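Local coordinates for FYVE, RhoGEF and PH domain-containing protein 5 (Homo sapiens, PDB 3MPX), which activates the small GTPase CDC42 by exchanging its bound GDP for GTP, and mediates CDC42 activation in response to VEGF, at residues A[222-227]-A[240-245]; A[259-264]-A[272-277]; A[300-305]-A[314-319]. All coordinates share one frame; numbering follows the deposited sequence.

Contact 1 of 3, residues A[222-227]-A[240-245]; sequences QKLVHI and PGREFL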
# COMPACT_ATOMS: atom_id res chain seq x y z
N GLN A 222 4.56 -0.23 1.74
CA GLN A 222 4.74 1.21 1.80
C GLN A 222 5.22 1.74 0.45
O GLN A 222 4.57 2.65 -0.07
CB GLN A 222 5.71 1.59 2.94
CG GLN A 222 6.11 3.07 2.94
CD GLN A 222 6.66 3.51 4.26
OE1 GLN A 222 6.07 4.33 4.97
NE2 GLN A 222 7.81 3.00 4.61
N LYS A 223 6.31 1.18 -0.12
CA LYS A 223 6.84 1.63 -1.42
C LYS A 223 5.73 1.70 -2.47
O LYS A 223 5.54 2.77 -3.06
CB LYS A 223 8.00 0.76 -1.93
CG LYS A 223 9.35 1.07 -1.28
CD LYS A 223 10.42 0.01 -1.56
CE LYS A 223 10.42 -1.17 -0.61
NZ LYS A 223 11.00 -2.39 -1.24
N LEU A 224 4.94 0.61 -2.61
CA LEU A 224 3.87 0.50 -3.59
C LEU A 224 2.72 1.46 -3.32
O LEU A 224 2.12 1.96 -4.29
CB LEU A 224 3.37 -0.95 -3.75
CG LEU A 224 4.44 -2.07 -4.00
CD1 LEU A 224 3.77 -3.41 -4.34
CD2 LEU A 224 5.49 -1.69 -5.07
N VAL A 225 2.44 1.79 -2.03
CA VAL A 225 1.36 2.75 -1.73
C VAL A 225 1.81 4.17 -2.14
O VAL A 225 1.04 4.90 -2.80
CB VAL A 225 0.80 2.67 -0.28
CG1 VAL A 225 -0.10 3.86 0.03
CG2 VAL A 225 0.03 1.36 -0.05
N HIS A 226 3.08 4.53 -1.83
CA HIS A 226 3.61 5.84 -2.19
C HIS A 226 3.82 5.99 -3.72
O HIS A 226 3.55 7.08 -4.25
CB HIS A 226 4.88 6.14 -1.41
CG HIS A 226 4.60 6.44 0.03
ND1 HIS A 226 4.22 7.71 0.43
CD2 HIS A 226 4.64 5.63 1.11
CE1 HIS A 226 4.04 7.63 1.75
NE2 HIS A 226 4.28 6.40 2.20
N ILE A 227 4.23 4.89 -4.42
CA ILE A 227 4.46 4.87 -5.88
C ILE A 227 3.12 4.95 -6.62
O ILE A 227 3.05 5.66 -7.62
CB ILE A 227 5.35 3.67 -6.36
CG1 ILE A 227 6.79 3.85 -5.87
CG2 ILE A 227 5.33 3.46 -7.89
CD1 ILE A 227 7.44 2.66 -5.76
N PRO A 240 0.31 -10.02 -5.74
CA PRO A 240 1.09 -11.03 -4.99
C PRO A 240 2.43 -11.30 -5.62
O PRO A 240 2.50 -11.47 -6.84
CB PRO A 240 0.20 -12.27 -5.03
CG PRO A 240 -1.15 -11.77 -5.32
CD PRO A 240 -0.96 -10.59 -6.22
N GLY A 241 3.48 -11.29 -4.79
CA GLY A 241 4.86 -11.52 -5.20
C GLY A 241 5.61 -10.31 -5.73
O GLY A 241 6.84 -10.34 -5.82
N ARG A 242 4.86 -9.23 -6.11
CA ARG A 242 5.41 -7.98 -6.65
C ARG A 242 6.28 -7.29 -5.60
O ARG A 242 5.89 -7.19 -4.43
CB ARG A 242 4.29 -7.06 -7.18
CG ARG A 242 4.78 -5.79 -7.87
CD ARG A 242 3.66 -5.02 -8.56
NE ARG A 242 3.26 -5.61 -9.84
CZ ARG A 242 2.22 -5.22 -10.58
NH1 ARG A 242 1.46 -4.21 -10.19
NH2 ARG A 242 1.94 -5.84 -11.72
N GLU A 243 7.48 -6.88 -6.00
CA GLU A 243 8.44 -6.25 -5.12
C GLU A 243 9.20 -5.17 -5.86
O GLU A 243 9.70 -5.43 -6.94
CB GLU A 243 9.40 -7.29 -4.50
N PHE A 244 9.23 -3.95 -5.29
CA PHE A 244 9.94 -2.78 -5.83
C PHE A 244 11.45 -3.08 -5.79
O PHE A 244 11.95 -3.53 -4.76
CB PHE A 244 9.63 -1.52 -4.98
CG PHE A 244 10.51 -0.33 -5.28
CD1 PHE A 244 11.79 -0.23 -4.73
CD2 PHE A 244 10.10 0.65 -6.17
CE1 PHE A 244 12.62 0.84 -5.05
CE2 PHE A 244 10.92 1.74 -6.46
CZ PHE A 244 12.18 1.83 -5.90
N LEU A 245 12.18 -2.77 -6.88
CA LEU A 245 13.63 -3.04 -6.95
C LEU A 245 14.48 -1.80 -7.14
O LEU A 245 15.45 -1.64 -6.40
CB LEU A 245 13.97 -4.07 -8.02
CG LEU A 245 13.28 -5.44 -7.88
CD1 LEU A 245 13.34 -6.19 -9.18
CD2 LEU A 245 13.88 -6.27 -6.73
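Phe244 packs its benzyl group against Lys223, Leu224 and Ile227 of helix 218-230, which lies between the helical bundle of the DH domain and the first strand of the PH domain; the contact therefore belongs to the joint of a DH-PH tandem. No hydrogen bond crosses between 222-227 and 240-245, so contact between carbon atoms carries the pairing.

Lys223 and Ile227 stand one helical turn apart and reach different parts of the ring: Lys223 CD comes to 3.5 Å from Phe244 CD1, and Ile227 CD1 to 3.4 Å from Phe244 CD2. Both side chains cross that of Phe244 at about a right angle. Phe244 presents its ring by placing CG anti to the backbone N (chi1 169°), while the lysine chain bends at chi3 and comes closest to the ring with CD, its charged NZ staying farther off.

The aliphatic contacts are looser. Leu224 divides its two methyl groups: CD2 rests 4.1 Å from Phe244 CB, and CD1 lies 4.4 Å from Arg242 CG. Ile227 also touches Leu237 of a loop, and Phe264 and Leu271 of the sheet.

Polar groups find their partners beside the contact. The guanidinium of Arg242 is directed to a salt bridge with Asp268, while its CG lies beside Leu224 and its side chain also touches Met266 and Val269. Backbone on the approach to the strand is tied by Asn267, whose OD1 accepts from Glu243 N and whose ND2 donates to Gly241 O. On the helix side, Lys223 NZ does not bond to Phe244 O, 3.8 Å away; it donates to Asn220 OD1, the same oxygen that accepts the backbone N-H of Phe244.

Contact 2 of 3, residues A[259-264]-A[272-277]; sequences RPRHLF and YTYPQK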
# COMPACT_ATOMS: atom_id res chain seq x y z
N ARG A 259 14.71 13.78 -23.62
CA ARG A 259 13.57 14.03 -22.73
C ARG A 259 13.61 13.11 -21.51
O ARG A 259 13.86 11.91 -21.67
CB ARG A 259 12.23 13.92 -23.48
CG ARG A 259 11.80 15.23 -24.13
N PRO A 260 13.39 13.64 -20.28
CA PRO A 260 13.49 12.80 -19.08
C PRO A 260 12.34 11.81 -18.84
O PRO A 260 11.15 12.15 -18.97
CB PRO A 260 13.53 13.82 -17.94
CG PRO A 260 12.78 14.99 -18.46
CD PRO A 260 13.11 15.05 -19.93
N ARG A 261 12.71 10.58 -18.45
CA ARG A 261 11.75 9.52 -18.14
C ARG A 261 12.12 8.88 -16.79
O ARG A 261 13.24 8.37 -16.65
CB ARG A 261 11.66 8.45 -19.27
CG ARG A 261 11.20 8.96 -20.64
CD ARG A 261 9.71 9.31 -20.74
NE ARG A 261 9.47 10.76 -20.80
CZ ARG A 261 9.23 11.45 -21.91
NH1 ARG A 261 9.21 10.83 -23.09
NH2 ARG A 261 9.01 12.76 -21.86
N HIS A 262 11.18 8.91 -15.81
CA HIS A 262 11.42 8.33 -14.49
C HIS A 262 10.97 6.89 -14.47
O HIS A 262 9.82 6.62 -14.79
CB HIS A 262 10.75 9.15 -13.38
CG HIS A 262 11.25 8.77 -12.02
ND1 HIS A 262 12.39 9.33 -11.50
CD2 HIS A 262 10.79 7.81 -11.18
CE1 HIS A 262 12.58 8.73 -10.34
NE2 HIS A 262 11.64 7.81 -10.10
N LEU A 263 11.87 5.96 -14.08
CA LEU A 263 11.62 4.51 -14.09
C LEU A 263 11.38 3.84 -12.73
O LEU A 263 12.29 3.84 -11.89
CB LEU A 263 12.83 3.76 -14.73
CG LEU A 263 13.32 4.09 -16.14
CD1 LEU A 263 14.22 3.01 -16.62
CD2 LEU A 263 12.17 4.24 -17.13
N PHE A 264 10.23 3.13 -12.57
CA PHE A 264 9.97 2.32 -11.37
C PHE A 264 10.09 0.83 -11.74
O PHE A 264 9.18 0.28 -12.36
CB PHE A 264 8.60 2.63 -10.77
CG PHE A 264 8.39 4.03 -10.26
CD1 PHE A 264 8.79 4.39 -8.98
CD2 PHE A 264 7.75 4.98 -11.05
CE1 PHE A 264 8.56 5.68 -8.50
CE2 PHE A 264 7.53 6.28 -10.56
CZ PHE A 264 7.92 6.61 -9.30
N TYR A 272 7.23 3.11 -16.68
CA TYR A 272 7.92 4.06 -17.55
C TYR A 272 7.12 5.33 -17.43
O TYR A 272 5.96 5.36 -17.85
CB TYR A 272 7.92 3.52 -18.99
CG TYR A 272 8.78 4.29 -19.97
CD1 TYR A 272 8.21 5.09 -20.95
CD2 TYR A 272 10.16 4.14 -19.97
CE1 TYR A 272 9.00 5.76 -21.89
CE2 TYR A 272 10.96 4.82 -20.88
CZ TYR A 272 10.37 5.62 -21.85
OH TYR A 272 11.17 6.27 -22.75
N THR A 273 7.67 6.33 -16.75
CA THR A 273 6.92 7.55 -16.47
C THR A 273 7.64 8.82 -16.99
O THR A 273 8.68 8.74 -17.66
CB THR A 273 6.53 7.67 -14.92
OG1 THR A 273 7.59 8.25 -14.17
CG2 THR A 273 6.14 6.35 -14.27
N TYR A 274 7.04 10.00 -16.70
CA TYR A 274 7.57 11.32 -16.98
C TYR A 274 7.49 12.15 -15.69
O TYR A 274 6.39 12.39 -15.16
CB TYR A 274 6.82 12.04 -18.12
CG TYR A 274 7.06 13.53 -18.12
CD1 TYR A 274 8.31 14.06 -18.46
CD2 TYR A 274 6.06 14.42 -17.73
CE1 TYR A 274 8.55 15.44 -18.42
CE2 TYR A 274 6.29 15.80 -17.67
CZ TYR A 274 7.54 16.30 -18.03
OH TYR A 274 7.77 17.65 -18.01
N PRO A 275 8.63 12.67 -15.20
CA PRO A 275 8.59 13.47 -13.98
C PRO A 275 8.04 14.88 -14.18
O PRO A 275 8.59 15.67 -14.94
CB PRO A 275 10.05 13.49 -13.50
CG PRO A 275 10.86 13.11 -14.67
CD PRO A 275 10.01 12.48 -15.70
N GLN A 276 6.96 15.20 -13.46
CA GLN A 276 6.31 16.52 -13.50
C GLN A 276 6.85 17.47 -12.41
O GLN A 276 7.43 17.01 -11.43
CB GLN A 276 4.78 16.39 -13.41
CG GLN A 276 4.13 15.61 -14.55
CD GLN A 276 2.72 15.14 -14.25
OE1 GLN A 276 2.34 14.01 -14.58
NE2 GLN A 276 1.91 16.00 -13.64
N LYS A 277 6.62 18.80 -12.58
CA LYS A 277 7.00 19.89 -11.66
C LYS A 277 6.43 19.69 -10.23
O LYS A 277 7.01 20.19 -9.27
CB LYS A 277 6.53 21.24 -12.23
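Thr273 CG2 sits at the edge of the Phe264 ring, in its plane and 3.9 Å from Phe264 CD2, while His262 CD2, from the same strand as the ring, lies over one face, 3.6 Å above the plane and displaced toward the rim. The Tyr274 ring has Pro260 O in plane at its edge, 3.5 Å from Tyr274 CD1. Arg261 brings NH2 to the same Tyr274 CD1; the guanidinium plane stands 80° from the ring, so the two are not stacked. Tyr272 is approached obliquely by Arg261 CG and by Leu263 CD2, the latter 3.5 Å from Tyr272 CD2, and the Leu263 and Tyr272 side chains run alongside each other in the same direction.

These side chains belong to the antiparallel hairpin of strands 257-266 and 269-275 in the PH-domain sheet, whose short segments here run far from exactly antiparallel. Leu263 and Tyr272 form a non-hydrogen-bonded pair. Beside it, His262 O takes two protons from Thr273: N donates over 2.9 Å and OG1 over 2.8 Å, from opposite faces of the carbonyl plane. A chi1 of 85° places OG1 in the position flanked by both backbone branches of Thr273, within reach of that oxygen. The return bond, His262 N to Thr273 O, is weak at 3.1 Å and bent to 128°. The imidazole of His262 stacks on Tyr281 and is fixed in rotation by hydrogen bonds between ND1 and Thr249 OG1 and between NE2 and Glu247 OE1.

Contact 3 of 3, residues A[300-305]-A[314-319]; sequences EKVPYA and CLMLSA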
# COMPACT_ATOMS: atom_id res chain seq x y z
N GLU A 300 28.13 6.90 -30.42
CA GLU A 300 28.78 8.19 -30.14
C GLU A 300 27.87 9.27 -29.53
O GLU A 300 28.09 9.68 -28.40
CB GLU A 300 29.43 8.75 -31.41
CG GLU A 300 30.62 7.92 -31.88
CD GLU A 300 30.84 7.88 -33.38
OE1 GLU A 300 30.47 8.86 -34.07
OE2 GLU A 300 31.43 6.88 -33.85
N LYS A 301 26.85 9.72 -30.29
CA LYS A 301 25.92 10.77 -29.87
C LYS A 301 25.03 10.36 -28.67
O LYS A 301 24.27 11.19 -28.16
CB LYS A 301 25.06 11.20 -31.07
N VAL A 302 25.12 9.08 -28.22
CA VAL A 302 24.39 8.54 -27.07
C VAL A 302 25.37 7.79 -26.14
O VAL A 302 25.35 6.56 -26.09
CB VAL A 302 23.15 7.67 -27.44
CG1 VAL A 302 22.34 7.28 -26.20
CG2 VAL A 302 22.27 8.35 -28.48
N PRO A 303 26.26 8.50 -25.42
CA PRO A 303 27.13 7.78 -24.48
C PRO A 303 26.31 7.33 -23.27
O PRO A 303 25.30 7.97 -22.94
CB PRO A 303 28.19 8.81 -24.11
CG PRO A 303 27.52 10.12 -24.28
CD PRO A 303 26.44 9.96 -25.32
N TYR A 304 26.75 6.23 -22.61
CA TYR A 304 26.08 5.63 -21.45
C TYR A 304 24.64 5.24 -21.86
O TYR A 304 23.67 5.79 -21.33
CB TYR A 304 26.13 6.55 -20.19
CG TYR A 304 27.25 7.57 -20.18
CD1 TYR A 304 28.58 7.18 -20.02
CD2 TYR A 304 26.99 8.93 -20.35
CE1 TYR A 304 29.62 8.12 -20.02
CE2 TYR A 304 28.02 9.87 -20.37
CZ TYR A 304 29.33 9.46 -20.19
OH TYR A 304 30.34 10.40 -20.20
N ALA A 305 24.52 4.34 -22.86
CA ALA A 305 23.26 3.92 -23.47
C ALA A 305 22.67 2.61 -22.92
O ALA A 305 23.38 1.61 -22.75
CB ALA A 305 23.43 3.82 -24.98
N CYS A 314 10.41 -1.54 -26.71
CA CYS A 314 11.86 -1.25 -26.80
C CYS A 314 12.16 0.22 -26.41
O CYS A 314 11.57 1.14 -26.99
CB CYS A 314 12.40 -1.58 -28.18
SG CYS A 314 14.03 -0.86 -28.55
N LEU A 315 13.08 0.44 -25.46
CA LEU A 315 13.41 1.80 -25.01
C LEU A 315 14.87 2.17 -25.26
O LEU A 315 15.77 1.40 -24.91
CB LEU A 315 13.08 2.02 -23.51
CG LEU A 315 11.91 1.25 -22.89
CD1 LEU A 315 12.13 1.02 -21.42
CD2 LEU A 315 10.58 1.96 -23.14
N MSE A 316 15.11 3.36 -25.85
CA MSE A 316 16.47 3.86 -26.07
C MSE A 316 16.68 4.92 -25.03
O MSE A 316 16.17 6.04 -25.13
CB MSE A 316 16.71 4.36 -27.52
CG MSE A 316 18.21 4.48 -27.90
SE MSE A 316 19.37 2.88 -27.57
CE MSE A 316 20.14 3.43 -25.92
N LEU A 317 17.37 4.53 -23.97
CA LEU A 317 17.63 5.41 -22.83
C LEU A 317 19.10 5.68 -22.65
O LEU A 317 19.94 4.82 -22.91
CB LEU A 317 17.04 4.84 -21.52
CG LEU A 317 15.61 4.28 -21.57
CD1 LEU A 317 15.26 3.60 -20.27
CD2 LEU A 317 14.59 5.36 -21.91
N SER A 318 19.40 6.91 -22.22
CA SER A 318 20.75 7.36 -21.93
C SER A 318 20.88 7.69 -20.47
O SER A 318 20.02 8.38 -19.90
CB SER A 318 21.13 8.57 -22.77
OG SER A 318 22.50 8.85 -22.54
N ALA A 319 21.95 7.19 -19.86
CA ALA A 319 22.32 7.45 -18.48
C ALA A 319 23.25 8.66 -18.51
O ALA A 319 23.56 9.16 -19.60
CB ALA A 319 23.04 6.24 -17.91
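Ala305 meets Met316, a selenomethionine, through methyl groups: Met316 CE lies 3.4 Å from Ala305 CB. The Met316 chain leaves with CG anti to the backbone N and then bends at chi2 (52°) and chi3, which turns its terminal methyl toward Ala305. Val302 works from the same segment, its CG1 branch lying 3.9 Å from Ser318 CB.

Ser318 turns its hydroxyl anti to its own backbone N (chi1 -174°), which carries OG to 3.0 Å from Pro303 O. The Tyr304 ring is directed away from 314-319, with Pro303 CB 3.8 Å above its plane and over its centre. At the ring edge, Ala319 O approaches Tyr304 CD2 to 3.5 Å, and Tyr304 CB packs on Ala319 CB.

Backbone evidence fixes the register. Ala305 and Ser318 form an antiparallel non-hydrogen-bonded pair, and the adjacent bond from Ala319 N to Tyr304 O is nearly straight, 2.7 Å long with 172° at the hydrogen. Tyr304 itself has a left-handed backbone conformation, with positive phi, and the chain enters strand 305-309 directly after it.

Within the PH fold this is the open end of the hairpin of strands 305-309 and 314-318, next to the C-terminal helix 322-334. Strand 314-318 runs between strands 244-254 and 305-309; Val302 and Ser318 both touch Val253 of the former, and helix 322-334 meets Tyr304 and Ala319 through Arg325.

All three contacts reach one PH-domain sheet, but their burial and chemistry follow their place in it. Contacts 1 and 2 have no exposed touching residue, while contact 3, at an outermost strand and centred about 33 Å from the centre of the chain, includes the exposed Pro303. Contact 1, a helix against the start of a strand, has no hydrogen bond across its segments; contact 2, between hairpin strands, mixes backbone and side-chain bonds with rings; contact 3 has one backbone bond, with methyl contacts and a tyrosine turned away from the strand. Contact 2 touches both others: Phe264 meets Ile227 and Phe244 of contact 1, whereas Leu263 and Tyr272 pack on Leu317 of contact 3.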